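Local coordinates for putative branched-chain amino acid aminotransferase IlvE (Streptococcus mutans, PDB 4DQN), which probably transfers the amino group of leucine, isoleucine or valine to 2-oxoglutarate with pyridoxal 5'-phosphate as cofactor, as a class-IV aminotransferase, at residues Ile247-Val251 / Thr252-Leu256; Thr312-Gly315 / Pro316-Lys320; Thr326-Phe330 / Gly331-Ala335. All coordinates share one frame; numbering follows the deposited sequence.

Contact 1 of 3, residues Ile247-Val251 / Thr252-Leu256; sequences ILPSV and TKYSL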
loop_
_atom_site.group_PDB
_atom_site.type_symbol
_atom_site.label_atom_id
_atom_site.label_comp_id
_atom_site.label_asym_id
_atom_site.label_seq_id
_atom_site.Cartn_x
_atom_site.Cartn_y
_atom_site.Cartn_z
ATOM N N ILE A 247 -1.096 -6.366 13.882
ATOM C CA ILE A 247 -2.065 -7.357 13.422
ATOM C C ILE A 247 -3.424 -6.711 13.116
ATOM O O ILE A 247 -3.880 -5.829 13.851
ATOM C CB ILE A 247 -2.240 -8.456 14.510
ATOM C CG1 ILE A 247 -1.003 -9.362 14.556
ATOM C CG2 ILE A 247 -3.508 -9.274 14.294
ATOM C CD1 ILE A 247 -0.989 -10.290 15.770
ATOM N N LEU A 248 -4.057 -7.135 12.024
ATOM C CA LEU A 248 -5.435 -6.741 11.741
ATOM C C LEU A 248 -6.390 -7.518 12.642
ATOM O O LEU A 248 -6.453 -8.743 12.572
ATOM C CB LEU A 248 -5.801 -7.029 10.284
ATOM C CG LEU A 248 -7.283 -6.765 9.989
ATOM C CD1 LEU A 248 -7.440 -5.419 9.320
ATOM C CD2 LEU A 248 -7.908 -7.870 9.147
ATOM N N PRO A 249 -7.154 -6.808 13.484
ATOM C CA PRO A 249 -8.103 -7.494 14.369
ATOM C C PRO A 249 -9.381 -7.908 13.625
ATOM O O PRO A 249 -10.190 -7.040 13.276
ATOM C CB PRO A 249 -8.418 -6.432 15.431
ATOM C CG PRO A 249 -8.083 -5.092 14.785
ATOM C CD PRO A 249 -7.340 -5.348 13.490
ATOM N N SER A 250 -9.564 -9.207 13.379
ATOM C CA SER A 250 -10.733 -9.662 12.619
ATOM C C SER A 250 -12.001 -9.724 13.477
ATOM O O SER A 250 -11.943 -9.979 14.689
ATOM C CB SER A 250 -10.465 -10.995 11.900
ATOM O OG SER A 250 -10.741 -12.122 12.712
ATOM N N VAL A 251 -13.142 -9.451 12.854
ATOM C CA VAL A 251 -14.433 -9.549 13.542
ATOM C C VAL A 251 -14.660 -11.003 13.962
ATOM O O VAL A 251 -15.206 -11.294 15.031
ATOM C CB VAL A 251 -15.569 -9.065 12.625
ATOM C CG1 VAL A 251 -16.897 -9.054 13.366
ATOM C CG2 VAL A 251 -15.264 -7.668 12.106
ATOM N N THR A 252 -14.205 -11.918 13.118
ATOM C CA THR A 252 -14.338 -13.345 13.395
ATOM C C THR A 252 -13.578 -13.735 14.667
ATOM O O THR A 252 -14.100 -14.479 15.501
ATOM C CB THR A 252 -13.864 -14.176 12.189
ATOM O OG1 THR A 252 -14.497 -13.670 11.005
ATOM C CG2 THR A 252 -14.254 -15.643 12.349
ATOM N N LYS A 253 -12.368 -13.204 14.835
ATOM C CA LYS A 253 -11.581 -13.478 16.042
ATOM C C LYS A 253 -12.262 -13.006 17.320
ATOM O O LYS A 253 -12.310 -13.741 18.311
ATOM C CB LYS A 253 -10.188 -12.842 15.952
ATOM C CG LYS A 253 -9.542 -12.713 17.327
ATOM C CD LYS A 253 -8.188 -12.036 17.295
ATOM C CE LYS A 253 -8.294 -10.524 17.266
ATOM N NZ LYS A 253 -6.916 -9.933 17.216
ATOM N N TYR A 254 -12.789 -11.785 17.310
ATOM C CA TYR A 254 -13.466 -11.275 18.495
ATOM C C TYR A 254 -14.704 -12.098 18.794
ATOM O O TYR A 254 -14.992 -12.398 19.956
ATOM C CB TYR A 254 -13.820 -9.794 18.326
ATOM C CG TYR A 254 -12.606 -8.909 18.441
ATOM C CD1 TYR A 254 -11.630 -9.178 19.394
ATOM C CD2 TYR A 254 -12.414 -7.837 17.580
ATOM C CE1 TYR A 254 -10.508 -8.394 19.508
ATOM C CE2 TYR A 254 -11.284 -7.039 17.684
ATOM C CZ TYR A 254 -10.335 -7.329 18.653
ATOM O OH TYR A 254 -9.202 -6.555 18.776
ATOM N N SER A 255 -15.427 -12.467 17.740
ATOM C CA SER A 255 -16.613 -13.317 17.877
ATOM C C SER A 255 -16.279 -14.689 18.476
ATOM O O SER A 255 -17.018 -15.195 19.329
ATOM C CB SER A 255 -17.285 -13.477 16.513
ATOM O OG SER A 255 -17.697 -12.207 16.025
ATOM N N LEU A 256 -15.171 -15.282 18.032
ATOM C CA LEU A 256 -14.733 -16.587 18.524
ATOM C C LEU A 256 -14.276 -16.499 19.975
ATOM O O LEU A 256 -14.597 -17.374 20.789
ATOM C CB LEU A 256 -13.617 -17.163 17.640
ATOM C CG LEU A 256 -14.114 -17.698 16.288
ATOM C CD1 LEU A 256 -12.982 -18.217 15.428
ATOM C CD2 LEU A 256 -15.167 -18.798 16.500
#
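Ser-250 caps the start of helix 251-262 by taking the backbone N-H of Lys-253 on its hydroxyl. OG lies 2.9 Å from Lys-253 N, and the N-H points at it with an angle of 155°. The bond depends on chi1 of 87°, which tucks OG between the serine's own N and carbonyl carbon and turns it toward the N-H groups of the first turn. OG also rests against CB of Lys-253. The carbonyl O of Ser-250 then accepts from Tyr-254 N at 3.3 Å.

The next carbonyl, Val-251 O, takes two bonds from Ser-255, its backbone N-H and its hydroxyl. The backbone N comes to 3.0 Å of this oxygen. The hydroxyl OG of Ser-255 donates to it at 2.8 Å, from the other face of the carbonyl. With chi1 of -61° the OG sits beside its own backbone N, which brings it back along the helix to that oxygen.

Pro-249 meets the ring of Tyr-254. Its CB lies 3.4 Å from OH and 3.7 Å from CE2 of Tyr-254, obliquely to the ring. NZ of Lys-253 comes to 3.9 Å from CA of Pro-249. The lysine also makes a long, weak ion pair with Glu-270.

The contact is mostly buried. Asn-229 of strand 228-234 accepts from Ser-250 N, and Arg-85 of helix 79-92 donates to Pro-249 O. Val-251 and Tyr-254 pack on Met-81 of that helix, while Thr-252 and Leu-256 lie against Cys-287 of strand 281-288 and Leu-325 of helix 316-329.

Contact 2 of 3, residues Thr312-Gly315 / Pro316-Lys320; sequences TEVG and PVTHK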
loop_
_atom_site.group_PDB
_atom_site.type_symbol
_atom_site.label_atom_id
_atom_site.label_comp_id
_atom_site.label_asym_id
_atom_site.label_seq_id
_atom_site.Cartn_x
_atom_site.Cartn_y
_atom_site.Cartn_z
ATOM N N THR A 312 -5.513 -34.542 8.159
ATOM C CA THR A 312 -6.704 -34.882 7.387
ATOM C C THR A 312 -8.020 -34.619 8.121
ATOM O O THR A 312 -9.035 -34.303 7.498
ATOM C CB THR A 312 -6.664 -36.350 6.929
ATOM O OG1 THR A 312 -7.883 -36.662 6.244
ATOM C CG2 THR A 312 -6.509 -37.280 8.119
ATOM N N GLU A 313 -8.003 -34.744 9.440
ATOM C CA GLU A 313 -9.207 -34.533 10.229
ATOM C C GLU A 313 -9.137 -33.241 11.031
ATOM O O GLU A 313 -8.059 -32.699 11.264
ATOM C CB GLU A 313 -9.466 -35.741 11.130
ATOM C CG GLU A 313 -10.128 -36.889 10.375
ATOM C CD GLU A 313 -9.677 -38.251 10.853
ATOM O OE1 GLU A 313 -8.661 -38.320 11.581
ATOM O OE2 GLU A 313 -10.337 -39.254 10.494
ATOM N N VAL A 314 -10.290 -32.731 11.434
ATOM C CA VAL A 314 -10.316 -31.489 12.186
ATOM C C VAL A 314 -10.752 -31.730 13.625
ATOM O O VAL A 314 -11.629 -32.559 13.895
ATOM C CB VAL A 314 -11.138 -30.394 11.452
ATOM C CG1 VAL A 314 -11.919 -30.999 10.310
ATOM C CG2 VAL A 314 -12.024 -29.610 12.400
ATOM N N GLY A 315 -10.106 -31.026 14.549
ATOM C CA GLY A 315 -10.332 -31.230 15.967
ATOM C C GLY A 315 -11.733 -30.894 16.430
ATOM O O GLY A 315 -12.429 -30.085 15.807
ATOM N N PRO A 316 -12.150 -31.516 17.540
ATOM C CA PRO A 316 -13.469 -31.359 18.153
ATOM C C PRO A 316 -13.789 -29.936 18.587
ATOM O O PRO A 316 -14.937 -29.515 18.425
ATOM C CB PRO A 316 -13.389 -32.271 19.393
ATOM C CG PRO A 316 -11.915 -32.525 19.610
ATOM C CD PRO A 316 -11.354 -32.553 18.221
ATOM N N VAL A 317 -12.820 -29.218 19.152
ATOM C CA VAL A 317 -13.093 -27.881 19.675
ATOM C C VAL A 317 -13.290 -26.919 18.507
ATOM O O VAL A 317 -14.202 -26.081 18.528
ATOM C CB VAL A 317 -11.964 -27.385 20.621
ATOM C CG1 VAL A 317 -12.220 -25.942 21.073
ATOM C CG2 VAL A 317 -11.829 -28.311 21.827
ATOM N N THR A 318 -12.445 -27.055 17.486
ATOM C CA THR A 318 -12.611 -26.287 16.251
ATOM C C THR A 318 -14.003 -26.549 15.671
ATOM O O THR A 318 -14.723 -25.619 15.314
ATOM C CB THR A 318 -11.530 -26.635 15.198
ATOM O OG1 THR A 318 -10.234 -26.277 15.701
ATOM C CG2 THR A 318 -11.773 -25.873 13.894
ATOM N N HIS A 319 -14.385 -27.821 15.601
ATOM C CA HIS A 319 -15.711 -28.184 15.097
ATOM C C HIS A 319 -16.827 -27.495 15.869
ATOM O O HIS A 319 -17.785 -26.996 15.280
ATOM C CB HIS A 319 -15.912 -29.697 15.182
ATOM C CG HIS A 319 -15.664 -30.419 13.896
ATOM N ND1 HIS A 319 -14.613 -31.296 13.720
ATOM C CD2 HIS A 319 -16.350 -30.416 12.728
ATOM C CE1 HIS A 319 -14.652 -31.785 12.492
ATOM N NE2 HIS A 319 -15.695 -31.266 11.869
ATOM N N LYS A 320 -16.698 -27.473 17.191
ATOM C CA LYS A 320 -17.729 -26.917 18.067
ATOM C C LYS A 320 -17.861 -25.412 17.905
ATOM O O LYS A 320 -18.965 -24.870 17.917
ATOM C CB LYS A 320 -17.414 -27.245 19.533
ATOM C CG LYS A 320 -17.967 -28.583 20.005
ATOM C CD LYS A 320 -17.196 -29.094 21.218
ATOM C CE LYS A 320 -16.917 -27.977 22.218
ATOM N NZ LYS A 320 -15.933 -28.392 23.281
#
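Val-314 crosses His-319 at about a right angle and lays a methyl over one face of the imidazole. CG2 of Val-314 lies 3.4 Å from ND1 of His-319 and equally close to CE1. The second methyl, CG1, reaches CE1 of the ring at 3.6 Å. The same valine also meets the ring through its backbone. Its carbonyl O sits at the ring edge, in plane, 3.2 Å from His-319 ND1, and accepts a weak hydrogen bond. ND1 makes a second weak bond to Gly-315 O, which lies oblique to the ring. Both bonds are bent, at N-H angles of 124° and 131°, and together they probably help to set the rotation of the imidazole.

Gly-315 O has a straighter donor in His-319 N, at 3.0 Å. The histidine thus approaches this carbonyl with both its backbone and its side chain. Thr-318 touches the valine as well, with CG2 4.0 Å from Val-314 CG2. Its hydroxyl is bonded to Glu-283, which also accepts from Val-317 N.

This is the N-terminal end of helix 316-329, with Gly-315 at the N-cap. Pro-316 comes first in the helix, where proline is common because no N-H is needed to bond back.

Contact 3 of 3, residues Thr326-Phe330 / Gly331-Ala335; sequences TGIQF and GDVKA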
loop_
_atom_site.group_PDB
_atom_site.type_symbol
_atom_site.label_atom_id
_atom_site.label_comp_id
_atom_site.label_asym_id
_atom_site.label_seq_id
_atom_site.Cartn_x
_atom_site.Cartn_y
_atom_site.Cartn_z
ATOM N N THR A 326 -21.221 -20.283 12.878
ATOM C CA THR A 326 -22.008 -20.306 11.647
ATOM C C THR A 326 -23.503 -20.459 11.954
ATOM O O THR A 326 -24.348 -19.865 11.275
ATOM C CB THR A 326 -21.540 -21.405 10.658
ATOM O OG1 THR A 326 -21.598 -22.691 11.289
ATOM C CG2 THR A 326 -20.118 -21.141 10.199
ATOM N N GLY A 327 -23.837 -21.223 12.992
ATOM C CA GLY A 327 -25.233 -21.342 13.399
ATOM C C GLY A 327 -25.832 -19.982 13.720
ATOM O O GLY A 327 -26.953 -19.658 13.316
ATOM N N ILE A 328 -25.072 -19.177 14.446
ATOM C CA ILE A 328 -25.506 -17.838 14.802
ATOM C C ILE A 328 -25.641 -16.963 13.562
ATOM O O ILE A 328 -26.634 -16.247 13.401
ATOM C CB ILE A 328 -24.513 -17.195 15.783
ATOM C CG1 ILE A 328 -24.632 -17.870 17.150
ATOM C CG2 ILE A 328 -24.766 -15.684 15.920
ATOM C CD1 ILE A 328 -23.432 -17.624 18.044
ATOM N N GLN A 329 -24.644 -17.028 12.687
ATOM C CA GLN A 329 -24.643 -16.213 11.475
ATOM C C GLN A 329 -25.837 -16.533 10.579
ATOM O O GLN A 329 -26.503 -15.628 10.073
ATOM C CB GLN A 329 -23.320 -16.396 10.734
ATOM C CG GLN A 329 -22.115 -15.817 11.493
ATOM C CD GLN A 329 -20.779 -16.271 10.940
ATOM O OE1 GLN A 329 -20.663 -17.372 10.403
ATOM N NE2 GLN A 329 -19.754 -15.419 11.071
ATOM N N PHE A 330 -26.122 -17.817 10.398
ATOM C CA PHE A 330 -27.232 -18.223 9.534
ATOM C C PHE A 330 -28.573 -18.275 10.261
ATOM O O PHE A 330 -29.590 -18.622 9.653
ATOM C CB PHE A 330 -26.954 -19.580 8.886
ATOM C CG PHE A 330 -25.931 -19.534 7.789
ATOM C CD1 PHE A 330 -26.311 -19.311 6.471
ATOM C CD2 PHE A 330 -24.592 -19.748 8.069
ATOM C CE1 PHE A 330 -25.364 -19.283 5.454
ATOM C CE2 PHE A 330 -23.640 -19.725 7.059
ATOM C CZ PHE A 330 -24.027 -19.488 5.752
ATOM N N GLY A 331 -28.574 -17.936 11.549
ATOM C CA GLY A 331 -29.810 -17.757 12.293
ATOM C C GLY A 331 -30.361 -19.013 12.950
ATOM O O GLY A 331 -31.464 -18.989 13.474
ATOM N N ASP A 332 -29.604 -20.107 12.911
ATOM C CA ASP A 332 -30.061 -21.378 13.473
ATOM C C ASP A 332 -29.731 -21.518 14.955
ATOM O O ASP A 332 -30.212 -22.447 15.605
ATOM C CB ASP A 332 -29.439 -22.559 12.723
ATOM C CG ASP A 332 -29.894 -22.645 11.280
ATOM O OD1 ASP A 332 -31.070 -22.330 10.992
ATOM O OD2 ASP A 332 -29.067 -23.031 10.432
ATOM N N VAL A 333 -28.899 -20.614 15.478
ATOM C CA VAL A 333 -28.511 -20.625 16.893
ATOM C C VAL A 333 -28.768 -19.243 17.498
ATOM O O VAL A 333 -28.508 -18.236 16.841
ATOM C CB VAL A 333 -27.012 -21.026 17.066
ATOM C CG1 VAL A 333 -26.562 -20.889 18.513
ATOM C CG2 VAL A 333 -26.780 -22.452 16.597
ATOM N N LYS A 334 -29.292 -19.174 18.728
ATOM C CA LYS A 334 -29.570 -17.871 19.353
ATOM C C LYS A 334 -28.314 -17.006 19.419
ATOM O O LYS A 334 -27.246 -17.475 19.837
ATOM C CB LYS A 334 -30.121 -18.024 20.770
ATOM C CG LYS A 334 -30.770 -16.741 21.301
ATOM C CD LYS A 334 -30.769 -16.695 22.828
ATOM C CE LYS A 334 -31.905 -15.851 23.382
ATOM N NZ LYS A 334 -32.138 -14.567 22.670
ATOM N N ALA A 335 -28.448 -15.741 19.029
ATOM C CA ALA A 335 -27.294 -14.842 18.927
ATOM C C ALA A 335 -27.021 -14.109 20.215
ATOM O O ALA A 335 -27.937 -13.890 21.014
ATOM C CB ALA A 335 -27.529 -13.826 17.830
HETATM O O HOH W 1 -28.611 -16.147 15.143
HETATM O O HOH W 2 -31.950 -19.968 10.065
#
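Ile-328 and Val-333 meet where the chain folds back after helix 316-329. CG1 of Ile-328 touches CG1 of Val-333 at 3.8 Å. The other branch, CG2 of Ile-328, meets CB of Ala-335 at 3.8 Å. With chi1 at -71°, CG1 of Ile-328 lies beside its backbone N and CG2 lies anti to it, and the two branches reach different residues of the returning chain. Val-333 also sets CG2 on Gly-327, 3.7 Å from the glycine CA. The lack of a side chain there lets the valine come this close. Where the returning chain meets the helix end, one water donates to both Ile-328 O and Val-333 O.

The backbone closes the turn in a Schellman motif, with Gly-331 as the C' residue. Its two bonds are Asp-332 N to Gly-327 O, short but weak, and Gly-331 N to Ile-328 O at 3.2 Å, from above the carbonyl plane. Val-333 N also bonds to Gly-327 O at 3.1 Å. Gly-331 has positive phi, 89°, a shape that calls for glycine because a CB would jam against Phe-330 O.

The exposed part is looser, and it holds Gly-331, Asp-332 and Lys-334. There a second water joins Phe-330 O to OD1 of Asp-332, at 2.7 Å from that carboxylate oxygen. OD1 is also bonded to Tyr-121, so the aspartate is tied from outside the turn as well.

At the helix end, the ring of Phe-330 packs edge-to-face with Tyr-67 of strand 59-68. Gln-329 O accepts from Gln-75 of strand 74-77. Ile-328 lies on Phe-77 of that strand and on Ile-340 of strand 340-342, which Ala-335 also touches.

Contacts 2 and 3 are the two ends of one helix, 316-329: contact 2 starts it and contact 3 closes it. Their centres are about 19 Å apart, and their nearest atoms about 7 Å. Contact 1 starts a different helix, 251-262, which packs against helix 316-329 through Leu-321 and Leu-325. It does not touch the other two, with nearest atoms about 7 Å from contact 2 and about 6 Å from contact 3. Contact 1 is probably the one near the active site, since the side chain of Ser-250 is about 7 Å from that of Lys-188, the predicted cofactor lysine, which carries no cofactor here. Contacts 2 and 3 lie away from it.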